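Local structure of endo-arabinase (Bacteroides thetaiotaomicron, 5C0P) at residues 15-21 with 58-64; 91-96 with 107-113; 257-263 with 274-280. The protein probably hydrolyses glycosidic bonds in the breakdown of L-arabinan, as a magnesium-binding member of glycosyl hydrolase family 43. One frame throughout, in Å; residues are numbered along the deposited sequence.

Contact 1 (15-21 with 58-64); sequences ESFTIPV and LSTWKDE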
loop_
_atom_site.group_PDB
_atom_site.type_symbol
_atom_site.label_atom_id
_atom_site.label_comp_id
_atom_site.label_asym_id
_atom_site.label_seq_id
_atom_site.Cartn_x
_atom_site.Cartn_y
_atom_site.Cartn_z
ATOM N N GLU A 15 23.745 9.870 -16.058
ATOM C CA GLU A 15 23.211 9.041 -14.979
ATOM C C GLU A 15 23.380 7.562 -15.267
ATOM O O GLU A 15 22.972 7.082 -16.322
ATOM C CB GLU A 15 21.724 9.334 -14.768
ATOM C CG GLU A 15 21.431 10.606 -14.010
ATOM C CD GLU A 15 20.094 10.546 -13.320
ATOM O OE1 GLU A 15 19.145 10.020 -13.930
ATOM O OE2 GLU A 15 19.993 11.002 -12.165
ATOM N N SER A 16 23.960 6.822 -14.325
ATOM C CA SER A 16 24.091 5.384 -14.515
ATOM C C SER A 16 23.167 4.616 -13.571
ATOM O O SER A 16 22.973 4.993 -12.414
ATOM C CB SER A 16 25.543 4.927 -14.374
ATOM O OG SER A 16 25.921 4.837 -13.019
ATOM N N PHE A 17 22.579 3.544 -14.092
ATOM C CA PHE A 17 21.631 2.743 -13.342
ATOM C C PHE A 17 22.212 1.345 -13.268
ATOM O O PHE A 17 22.105 0.569 -14.216
ATOM C CB PHE A 17 20.281 2.727 -14.061
ATOM C CG PHE A 17 19.624 4.081 -14.158
ATOM C CD1 PHE A 17 18.544 4.395 -13.355
ATOM C CD2 PHE A 17 20.088 5.040 -15.052
ATOM C CE1 PHE A 17 17.929 5.636 -13.442
ATOM C CE2 PHE A 17 19.487 6.281 -15.135
ATOM C CZ PHE A 17 18.408 6.581 -14.331
ATOM N N THR A 18 22.840 1.032 -12.142
ATOM C CA THR A 18 23.677 -0.166 -12.047
ATOM C C THR A 18 23.132 -1.260 -11.134
ATOM O O THR A 18 23.744 -2.323 -11.008
ATOM C CB THR A 18 25.102 0.189 -11.579
ATOM O OG1 THR A 18 25.049 0.740 -10.258
ATOM C CG2 THR A 18 25.741 1.199 -12.522
ATOM N N ILE A 19 21.997 -0.999 -10.498
ATOM C CA ILE A 19 21.411 -1.945 -9.553
ATOM C C ILE A 19 20.352 -2.790 -10.251
ATOM O O ILE A 19 19.287 -2.280 -10.607
ATOM C CB ILE A 19 20.768 -1.216 -8.367
ATOM C CG1 ILE A 19 21.806 -0.351 -7.650
ATOM C CG2 ILE A 19 20.160 -2.214 -7.391
ATOM C CD1 ILE A 19 21.198 0.680 -6.715
ATOM N N PRO A 20 20.635 -4.087 -10.446
ATOM C CA PRO A 20 19.642 -4.916 -11.140
ATOM C C PRO A 20 18.410 -5.133 -10.273
ATOM O O PRO A 20 18.542 -5.301 -9.054
ATOM C CB PRO A 20 20.377 -6.253 -11.342
ATOM C CG PRO A 20 21.832 -5.963 -11.079
ATOM C CD PRO A 20 21.856 -4.839 -10.107
ATOM N N VAL A 21 17.225 -5.140 -10.883
ATOM C CA VAL A 21 15.990 -5.348 -10.126
ATOM C C VAL A 21 16.030 -6.672 -9.337
ATOM O O VAL A 21 15.494 -6.753 -8.231
ATOM C CB VAL A 21 14.737 -5.239 -11.047
ATOM C CG1 VAL A 21 14.736 -6.338 -12.118
ATOM C CG2 VAL A 21 13.444 -5.238 -10.229
ATOM N N LEU A 58 12.309 -0.058 -15.058
ATOM C CA LEU A 58 11.998 -1.067 -14.028
ATOM C C LEU A 58 13.028 -2.192 -13.920
ATOM O O LEU A 58 12.973 -3.002 -12.989
ATOM C CB LEU A 58 10.580 -1.647 -14.186
ATOM C CG LEU A 58 9.443 -0.620 -14.202
ATOM C CD1 LEU A 58 8.163 -1.293 -14.695
ATOM C CD2 LEU A 58 9.253 -0.050 -12.815
ATOM N N SER A 59 13.981 -2.224 -14.850
ATOM C CA SER A 59 14.963 -3.305 -14.905
ATOM C C SER A 59 16.255 -2.977 -14.160
ATOM O O SER A 59 16.765 -3.806 -13.401
ATOM C CB SER A 59 15.275 -3.677 -16.356
ATOM O OG SER A 59 16.218 -4.733 -16.408
ATOM N N THR A 60 16.786 -1.777 -14.372
ATOM C CA THR A 60 17.977 -1.351 -13.644
ATOM C C THR A 60 17.687 -0.070 -12.874
ATOM O O THR A 60 16.954 0.805 -13.352
ATOM C CB THR A 60 19.199 -1.160 -14.564
ATOM O OG1 THR A 60 18.884 -0.191 -15.570
ATOM C CG2 THR A 60 19.581 -2.477 -15.238
ATOM N N TRP A 61 18.276 0.034 -11.683
ATOM C CA TRP A 61 17.917 1.073 -10.727
ATOM C C TRP A 61 19.115 1.903 -10.287
ATOM O O TRP A 61 20.268 1.454 -10.374
ATOM C CB TRP A 61 17.230 0.437 -9.509
ATOM C CG TRP A 61 15.928 -0.207 -9.880
ATOM C CD1 TRP A 61 15.746 -1.437 -10.453
ATOM C CD2 TRP A 61 14.628 0.375 -9.747
ATOM N NE1 TRP A 61 14.401 -1.655 -10.671
ATOM C CE2 TRP A 61 13.696 -0.558 -10.249
ATOM C CE3 TRP A 61 14.164 1.603 -9.259
ATOM C CZ2 TRP A 61 12.315 -0.306 -10.265
ATOM C CZ3 TRP A 61 12.798 1.856 -9.278
ATOM C CH2 TRP A 61 11.889 0.906 -9.775
ATOM N N LYS A 62 18.827 3.114 -9.815
ATOM C CA LYS A 62 19.844 4.027 -9.308
ATOM C C LYS A 62 19.442 4.524 -7.924
ATOM O O LYS A 62 18.279 4.858 -7.688
ATOM C CB LYS A 62 19.984 5.222 -10.261
ATOM C CG LYS A 62 20.964 6.289 -9.811
ATOM C CD LYS A 62 20.879 7.504 -10.727
ATOM C CE LYS A 62 21.851 8.584 -10.303
ATOM N NZ LYS A 62 21.723 8.892 -8.858
ATOM N N ASP A 63 20.400 4.562 -7.009
ATOM C CA ASP A 63 20.171 5.078 -5.668
ATOM C C ASP A 63 20.070 6.598 -5.710
ATOM O O ASP A 63 20.997 7.279 -6.164
ATOM C CB ASP A 63 21.329 4.645 -4.762
ATOM C CG ASP A 63 21.199 5.157 -3.335
ATOM O OD1 ASP A 63 20.080 5.490 -2.892
ATOM O OD2 ASP A 63 22.240 5.214 -2.644
ATOM N N GLU A 64 18.936 7.122 -5.248
ATOM C CA GLU A 64 18.726 8.564 -5.165
ATOM C C GLU A 64 18.688 9.061 -3.720
ATOM O O GLU A 64 18.273 10.185 -3.453
ATOM C CB GLU A 64 17.447 8.967 -5.904
ATOM C CG GLU A 64 17.569 8.921 -7.422
ATOM C CD GLU A 64 18.467 10.010 -7.985
ATOM O OE1 GLU A 64 18.826 10.953 -7.248
ATOM O OE2 GLU A 64 18.818 9.921 -9.177
HETATM O O HOH W 1 21.070 0.777 -17.153
#

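Contact 2 (91-96 with 107-113); sequences RYYLFT and TSILVSD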
loop_
_atom_site.group_PDB
_atom_site.type_symbol
_atom_site.label_atom_id
_atom_site.label_comp_id
_atom_site.label_asym_id
_atom_site.label_seq_id
_atom_site.Cartn_x
_atom_site.Cartn_y
_atom_site.Cartn_z
ATOM N N ARG A 91 1.833 17.848 -6.713
ATOM C CA ARG A 91 2.814 17.531 -5.678
ATOM C C ARG A 91 2.853 16.029 -5.413
ATOM O O ARG A 91 2.095 15.257 -6.010
ATOM C CB ARG A 91 2.531 18.314 -4.386
ATOM C CG ARG A 91 2.491 19.825 -4.587
ATOM C CD ARG A 91 2.526 20.566 -3.259
ATOM N NE ARG A 91 3.850 20.457 -2.647
ATOM C CZ ARG A 91 4.156 20.863 -1.417
ATOM N NH1 ARG A 91 3.224 21.404 -0.640
ATOM N NH2 ARG A 91 5.395 20.710 -0.961
ATOM N N TYR A 92 3.749 15.612 -4.524
ATOM C CA TYR A 92 3.934 14.191 -4.258
ATOM C C TYR A 92 3.705 13.915 -2.793
ATOM O O TYR A 92 4.170 14.667 -1.942
ATOM C CB TYR A 92 5.335 13.749 -4.701
ATOM C CG TYR A 92 5.500 13.983 -6.179
ATOM C CD1 TYR A 92 5.891 15.223 -6.666
ATOM C CD2 TYR A 92 5.205 12.976 -7.088
ATOM C CE1 TYR A 92 6.005 15.449 -8.021
ATOM C CE2 TYR A 92 5.319 13.193 -8.446
ATOM C CZ TYR A 92 5.713 14.433 -8.902
ATOM O OH TYR A 92 5.821 14.653 -10.251
ATOM N N TYR A 93 2.983 12.835 -2.511
ATOM C CA TYR A 93 2.558 12.524 -1.145
ATOM C C TYR A 93 2.981 11.124 -0.749
ATOM O O TYR A 93 2.635 10.135 -1.400
ATOM C CB TYR A 93 1.044 12.683 -0.991
ATOM C CG TYR A 93 0.590 14.107 -1.188
ATOM C CD1 TYR A 93 0.398 14.623 -2.471
ATOM C CD2 TYR A 93 0.367 14.950 -0.106
ATOM C CE1 TYR A 93 -0.012 15.938 -2.663
ATOM C CE2 TYR A 93 -0.034 16.254 -0.289
ATOM C CZ TYR A 93 -0.225 16.743 -1.571
ATOM O OH TYR A 93 -0.629 18.044 -1.772
ATOM N N LEU A 94 3.738 11.062 0.335
ATOM C CA LEU A 94 4.227 9.819 0.911
ATOM C C LEU A 94 3.281 9.390 2.031
ATOM O O LEU A 94 3.008 10.166 2.958
ATOM C CB LEU A 94 5.633 10.064 1.484
ATOM C CG LEU A 94 6.277 9.000 2.370
ATOM C CD1 LEU A 94 6.601 7.782 1.518
ATOM C CD2 LEU A 94 7.543 9.539 3.024
ATOM N N PHE A 95 2.760 8.172 1.924
ATOM C CA PHE A 95 1.908 7.569 2.946
ATOM C C PHE A 95 2.733 6.450 3.601
ATOM O O PHE A 95 3.046 5.444 2.950
ATOM C CB PHE A 95 0.668 6.932 2.297
ATOM C CG PHE A 95 -0.406 7.911 1.879
ATOM C CD1 PHE A 95 -0.129 8.975 1.024
ATOM C CD2 PHE A 95 -1.720 7.719 2.292
ATOM C CE1 PHE A 95 -1.147 9.862 0.640
ATOM C CE2 PHE A 95 -2.737 8.579 1.898
ATOM C CZ PHE A 95 -2.452 9.661 1.077
ATOM N N THR A 96 3.092 6.617 4.872
ATOM C CA THR A 96 3.940 5.649 5.573
ATOM C C THR A 96 3.395 5.416 6.976
ATOM O O THR A 96 2.756 6.301 7.556
ATOM C CB THR A 96 5.416 6.138 5.638
ATOM O OG1 THR A 96 5.906 6.305 4.300
ATOM C CG2 THR A 96 6.324 5.137 6.353
ATOM N N THR A 107 -0.982 5.544 9.931
ATOM C CA THR A 107 -0.362 5.992 8.696
ATOM C C THR A 107 -0.436 7.508 8.673
ATOM O O THR A 107 -1.472 8.081 9.011
ATOM C CB THR A 107 -1.096 5.400 7.481
ATOM O OG1 THR A 107 -1.054 3.971 7.564
ATOM C CG2 THR A 107 -0.461 5.867 6.167
ATOM N N SER A 108 0.659 8.167 8.314
ATOM C CA SER A 108 0.600 9.613 8.133
ATOM C C SER A 108 1.052 10.014 6.741
ATOM O O SER A 108 1.619 9.200 5.989
ATOM C CB SER A 108 1.329 10.390 9.239
ATOM O OG SER A 108 2.710 10.373 9.042
ATOM N N ILE A 109 0.749 11.259 6.389
ATOM C CA ILE A 109 0.955 11.758 5.040
ATOM C C ILE A 109 2.004 12.863 5.049
ATOM O O ILE A 109 1.971 13.774 5.890
ATOM C CB ILE A 109 -0.364 12.275 4.446
ATOM C CG1 ILE A 109 -1.391 11.136 4.398
ATOM C CG2 ILE A 109 -0.132 12.882 3.051
ATOM C CD1 ILE A 109 -2.816 11.576 4.007
ATOM N N LEU A 110 2.959 12.752 4.127
ATOM C CA LEU A 110 4.043 13.720 4.009
ATOM C C LEU A 110 4.066 14.202 2.571
ATOM O O LEU A 110 3.572 13.510 1.677
ATOM C CB LEU A 110 5.378 13.075 4.387
ATOM C CG LEU A 110 5.393 12.488 5.805
ATOM C CD1 LEU A 110 5.033 10.990 5.817
ATOM C CD2 LEU A 110 6.720 12.732 6.453
ATOM N N VAL A 111 4.636 15.377 2.338
ATOM C CA VAL A 111 4.516 16.006 1.021
ATOM C C VAL A 111 5.862 16.524 0.508
ATOM O O VAL A 111 6.720 16.936 1.292
ATOM C CB VAL A 111 3.462 17.150 1.053
ATOM C CG1 VAL A 111 3.895 18.285 1.997
ATOM C CG2 VAL A 111 3.151 17.674 -0.366
ATOM N N SER A 112 6.031 16.498 -0.814
ATOM C CA SER A 112 7.227 17.037 -1.460
ATOM C C SER A 112 6.849 17.629 -2.804
ATOM O O SER A 112 5.818 17.261 -3.380
ATOM C CB SER A 112 8.265 15.930 -1.680
ATOM O OG SER A 112 9.439 16.450 -2.290
ATOM N N ASP A 113 7.690 18.528 -3.309
ATOM C CA ASP A 113 7.511 19.056 -4.656
ATOM C C ASP A 113 8.088 18.082 -5.687
ATOM O O ASP A 113 7.858 18.232 -6.887
ATOM C CB ASP A 113 8.207 20.412 -4.796
ATOM C CG ASP A 113 7.508 21.520 -4.029
ATOM O OD1 ASP A 113 6.339 21.338 -3.641
ATOM O OD2 ASP A 113 8.133 22.584 -3.834
#

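Contact 3 (257-263 with 274-280); sequences DDGGHAM and ISYHAPN. With MG (magnesium ion), chain C; GOL (glycerol), chain I.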
loop_
_atom_site.group_PDB
_atom_site.type_symbol
_atom_site.label_atom_id
_atom_site.label_comp_id
_atom_site.label_asym_id
_atom_site.label_seq_id
_atom_site.Cartn_x
_atom_site.Cartn_y
_atom_site.Cartn_z
ATOM N N ASP A 257 3.319 -17.896 -4.441
ATOM C CA ASP A 257 4.747 -17.736 -4.209
ATOM C C ASP A 257 5.114 -17.097 -2.860
ATOM O O ASP A 257 6.239 -16.620 -2.691
ATOM C CB ASP A 257 5.391 -16.950 -5.361
ATOM C CG ASP A 257 4.755 -15.596 -5.580
ATOM O OD1 ASP A 257 3.887 -15.204 -4.775
ATOM O OD2 ASP A 257 5.147 -14.919 -6.560
ATOM N N ASP A 258 4.175 -17.114 -1.911
ATOM C CA ASP A 258 4.397 -16.561 -0.569
ATOM C C ASP A 258 4.667 -15.065 -0.662
ATOM O O ASP A 258 5.385 -14.500 0.156
ATOM C CB ASP A 258 5.554 -17.299 0.141
ATOM C CG ASP A 258 5.654 -16.971 1.622
ATOM O OD1 ASP A 258 4.605 -16.899 2.284
ATOM O OD2 ASP A 258 6.795 -16.801 2.129
ATOM N N GLY A 259 4.071 -14.424 -1.662
ATOM C CA GLY A 259 4.262 -13.003 -1.873
ATOM C C GLY A 259 3.037 -12.171 -1.560
ATOM O O GLY A 259 1.914 -12.674 -1.547
ATOM N N GLY A 260 3.233 -10.877 -1.323
ATOM C CA GLY A 260 2.090 -10.015 -1.072
ATOM C C GLY A 260 2.431 -8.545 -0.966
ATOM O O GLY A 260 3.531 -8.117 -1.325
ATOM N N HIS A 261 1.471 -7.784 -0.447
ATOM C CA HIS A 261 1.489 -6.320 -0.441
ATOM C C HIS A 261 1.675 -5.776 -1.854
ATOM O O HIS A 261 2.733 -5.234 -2.217
ATOM C CB HIS A 261 2.511 -5.732 0.539
ATOM C CG HIS A 261 2.259 -4.287 0.849
ATOM N ND1 HIS A 261 1.904 -3.849 2.106
ATOM C CD2 HIS A 261 2.268 -3.195 0.055
ATOM C CE1 HIS A 261 1.724 -2.538 2.074
ATOM N NE2 HIS A 261 1.931 -2.115 0.844
ATOM N N ALA A 262 0.621 -5.933 -2.646
ATOM C CA ALA A 262 0.648 -5.623 -4.068
ATOM C C ALA A 262 -0.049 -4.317 -4.386
ATOM O O ALA A 262 -0.975 -3.892 -3.686
ATOM C CB ALA A 262 -0.006 -6.747 -4.862
HETATM N N MSE A 263 0.405 -3.684 -5.461
HETATM C CA MSE A 263 -0.339 -2.605 -6.089
HETATM C C MSE A 263 -0.224 -2.795 -7.604
HETATM O O MSE A 263 0.611 -3.576 -8.089
HETATM C CB MSE A 263 0.164 -1.223 -5.627
HETATM C CG MSE A 263 1.677 -1.030 -5.748
HETATM SE SE MSE A 263 2.301 -0.535 -7.531
HETATM C CE MSE A 263 1.485 1.230 -7.615
ATOM N N ILE A 274 1.670 -5.474 -12.065
ATOM C CA ILE A 274 1.544 -5.631 -10.617
ATOM C C ILE A 274 2.941 -5.601 -9.995
ATOM O O ILE A 274 3.905 -6.062 -10.599
ATOM C CB ILE A 274 0.776 -6.927 -10.242
ATOM C CG1 ILE A 274 0.487 -6.985 -8.732
ATOM C CG2 ILE A 274 1.533 -8.165 -10.700
ATOM C CD1 ILE A 274 -0.537 -8.061 -8.348
ATOM N N SER A 275 3.034 -5.016 -8.806
ATOM C CA SER A 275 4.272 -4.999 -8.029
ATOM C C SER A 275 3.981 -5.494 -6.615
ATOM O O SER A 275 3.062 -4.992 -5.947
ATOM C CB SER A 275 4.835 -3.573 -7.981
ATOM O OG SER A 275 5.967 -3.479 -7.122
ATOM N N TYR A 276 4.765 -6.469 -6.154
ATOM C CA TYR A 276 4.618 -7.011 -4.802
ATOM C C TYR A 276 5.936 -7.631 -4.387
ATOM O O TYR A 276 6.841 -7.722 -5.198
ATOM C CB TYR A 276 3.488 -8.047 -4.736
ATOM C CG TYR A 276 3.672 -9.321 -5.537
ATOM C CD1 TYR A 276 4.113 -10.494 -4.932
ATOM C CD2 TYR A 276 3.342 -9.364 -6.884
ATOM C CE1 TYR A 276 4.243 -11.675 -5.660
ATOM C CE2 TYR A 276 3.468 -10.538 -7.623
ATOM C CZ TYR A 276 3.924 -11.681 -7.004
ATOM O OH TYR A 276 4.040 -12.844 -7.743
ATOM N N HIS A 277 6.063 -8.073 -3.136
ATOM C CA HIS A 277 7.300 -8.758 -2.765
ATOM C C HIS A 277 7.063 -10.242 -2.581
ATOM O O HIS A 277 5.963 -10.657 -2.225
ATOM C CB HIS A 277 7.944 -8.159 -1.503
ATOM C CG HIS A 277 7.225 -8.505 -0.234
ATOM N ND1 HIS A 277 6.399 -7.616 0.415
ATOM C CD2 HIS A 277 7.192 -9.649 0.492
ATOM C CE1 HIS A 277 5.895 -8.191 1.495
ATOM N NE2 HIS A 277 6.358 -9.432 1.556
ATOM N N ALA A 278 8.092 -11.041 -2.835
ATOM C CA ALA A 278 8.053 -12.472 -2.559
ATOM C C ALA A 278 9.476 -12.945 -2.330
ATOM O O ALA A 278 10.417 -12.325 -2.814
ATOM C CB ALA A 278 7.432 -13.223 -3.731
ATOM N N PRO A 279 9.659 -14.020 -1.548
ATOM C CA PRO A 279 8.692 -14.631 -0.639
ATOM C C PRO A 279 8.542 -13.677 0.543
ATOM O O PRO A 279 8.965 -12.516 0.445
ATOM C CB PRO A 279 9.396 -15.921 -0.206
ATOM C CG PRO A 279 10.836 -15.573 -0.249
ATOM C CD PRO A 279 10.992 -14.626 -1.416
ATOM N N ASN A 280 7.966 -14.143 1.646
ATOM C CA ASN A 280 7.594 -13.218 2.712
ATOM C C ASN A 280 8.589 -13.167 3.871
ATOM O O ASN A 280 8.341 -12.523 4.887
ATOM C CB ASN A 280 6.182 -13.522 3.217
ATOM C CG ASN A 280 5.617 -12.400 4.068
ATOM O OD1 ASN A 280 5.737 -11.217 3.720
ATOM N ND2 ASN A 280 5.016 -12.759 5.203
HETATM MG MG MG C . 1.873 -0.038 0.114
HETATM C C1 GOL I . 1.357 -12.144 -11.793
HETATM C C2 GOL I . 0.211 -12.508 -10.856
HETATM O O2 GOL I . -0.776 -11.503 -10.906
HETATM C C3 GOL I . 0.725 -12.626 -9.430
HETATM O O3 GOL I . 1.533 -13.775 -9.323
HETATM O O HOH W 2 1.678 -0.786 -1.859
HETATM O O HOH W 3 3.978 -0.038 0.124
HETATM O O HOH W 4 -0.199 0.273 -0.041
HETATM O O HOH W 5 1.654 0.654 2.107
#

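Contact 1 (15-21 with 58-64)
Phe17 carries CG anti to its carbonyl carbon (chi1 -64°), which lays the ring against Lys62, while Lys62, with CG anti to the backbone N (chi1 177°), sends an extended chain past it. CD1 of Phe17 lies 3.5 Å from Lys62 CB, and CD of the lysine comes over one face of the ring. The lysine chain then bends at its last torsion, so that Lys62 NZ forms a salt bridge with Glu64 OE2 at 3.1 Å; Lys54 is a second cation for this carboxylate and also pairs with Glu15. Thr18 and Ile19 both face Trp61 in a classic beta bulge. Ile19 N donates to Trp61 O at 3.0 Å, and Trp61 N returns a bond to Ile19 O at 2.7 Å; the same Ile19 O lies in the indole plane, at its edge. Val21 N binds Ser59 O at 2.9 Å, and Val21 CB reaches the indole edge 3.6 Å from Trp61 NE1. A water joins Phe17 O to Thr60 OG1. The short edge strand 19-20 is thus attached to strand 60-68 by few backbone bonds, and Glu15 OE2 and Glu64 OE2, 3.4 Å apart, probably depend on the lysines to offset their like charges.

Contact 2 (91-96 with 107-113)
Tyr92 and Ser112 begin a ladder of backbone hydrogen bonds between antiparallel strand segments whose axes approach to 4.5 Å. The hydrogen-bonded pairs are Tyr92 with Ser112, Leu94 with Leu110 and Thr96 with Ser108, each joined by two N-H to O bonds; the longest, Thr96 N to Ser108 O, is 3.2 Å. Between them, CA-H...O contacts such as Tyr93 CA to Leu110 O add weaker links.

Apolar and CH-pi contacts fill the face that bears Tyr93, Phe95, Ile109 and Val111. Ile109 CG1 sits over the middle of the Phe95 ring, 3.8 Å from its centroid and only 10° off the ring normal, while CG2, anti to the backbone N, turns to the edge of Tyr93. Val111 CG2 is sandwiched: one side meets the Tyr93 face, offset toward its rim, and another lies 3.5 Å from Arg91 CZ, over the centre of the guanidinium. On the other face Leu94 and Leu110 run side by side, Leu94 CD2 to Leu110 CD1 at 4.0 Å, and both also touch Phe68.

The charged contact closes the end of the ladder. Arg91, bent at its third torsion (chi3 71°), brings NE to 2.8 Å from Asp113 OD1 in a salt bridge whose hydrogen bond is weak, with guanidinium and carboxylate planes 56° apart. Polar tips find partners beyond the pair: Tyr92 OH binds Asp34, and Thr107 OG1 meets Thr97 and Gly137 N.

Together these strands form a beta hairpin in the middle of a four-stranded antiparallel sheet, a blade of the five-bladed beta-propeller characteristic of family 43; Phe95 pairs through its backbone with Asp84, a magnesium ligand, on the neighbouring strand of that blade.

Contact 3 (257-263 with 274-280)
The magnesium site near the middle of the propeller takes one of its ligands from this beta hairpin: His261 NE2 binds the ion at 2.2 Å. Four waters and Asp84 complete six ligands. His261 CG is anti to the backbone N (chi1 -163°), and the imidazole plane passes close to two of the waters; its ND1 is hydrogen-bonded to a Tris molecule probably from the crystallisation liquor, and Asp136, predicted to tune the catalytic acid, lies close by.

Two hydrogen-bonded pairs, Gly260 with His277 and Met263, a selenomethionine, with Ser275, hold the strands, and a beta bulge at His261 and Ala262 shifts the register by one between them. Gly260 N donates to His277 O, and His277 N returns a bond to Gly260 O, which also stands over one face of the His277 ring, offset toward its rim. The imidazole is fixed in rotation by its two nitrogens: NE2 donates almost straight (174°) to Asn280 OD1, an oxygen that also accepts from Arg27, while ND1 meets Asp28 N. In this antiparallel blade, strand 272-278 lies between 260-266 and 285-290. A side chain at Gly259 would collide with the Tyr276 ring.

Tyr276 OH donates to Asp257 OD2 at 2.6 Å, which accepts through its syn lone pair, the carboxylate plane 50° from that of the ring; a glycerol O3 also donates to this hydroxyl. A phenylalanine in place of Tyr276 would probably leave Asp257 OD2 without this donor and the carboxylate less firmly fixed, though OD1 would keep its bond to Asn255. At the base of the side chain, Tyr276 CB packs on Ala262 CB at 3.7 Å. Past the cis peptide before Pro279, Asn280 N reaches Asp258 OD2 at 2.9 Å from above the carboxylate plane.

In the fold
Contact 1 lies at the surface, its centre about 22 Å from the centre of the chain, whereas contacts 2 and 3 are buried, on opposite sides of that centre. No two share a strand or touch. Contacts 2 and 3 each join neighbouring strands of a hairpin; contact 1 instead pairs strand 19-20 with a strand reached only after three others. Place shapes chemistry: charged chains and a bridging water accompany the exposed pairing, rings and aliphatic groups fill much of contact 2, and contact 3 combines a close approach at Gly259 with polar side chains. Both buried contacts lie near one magnesium ion: 257-263 supplies a ligand, while 91-96 only borders the strand that holds Asp84.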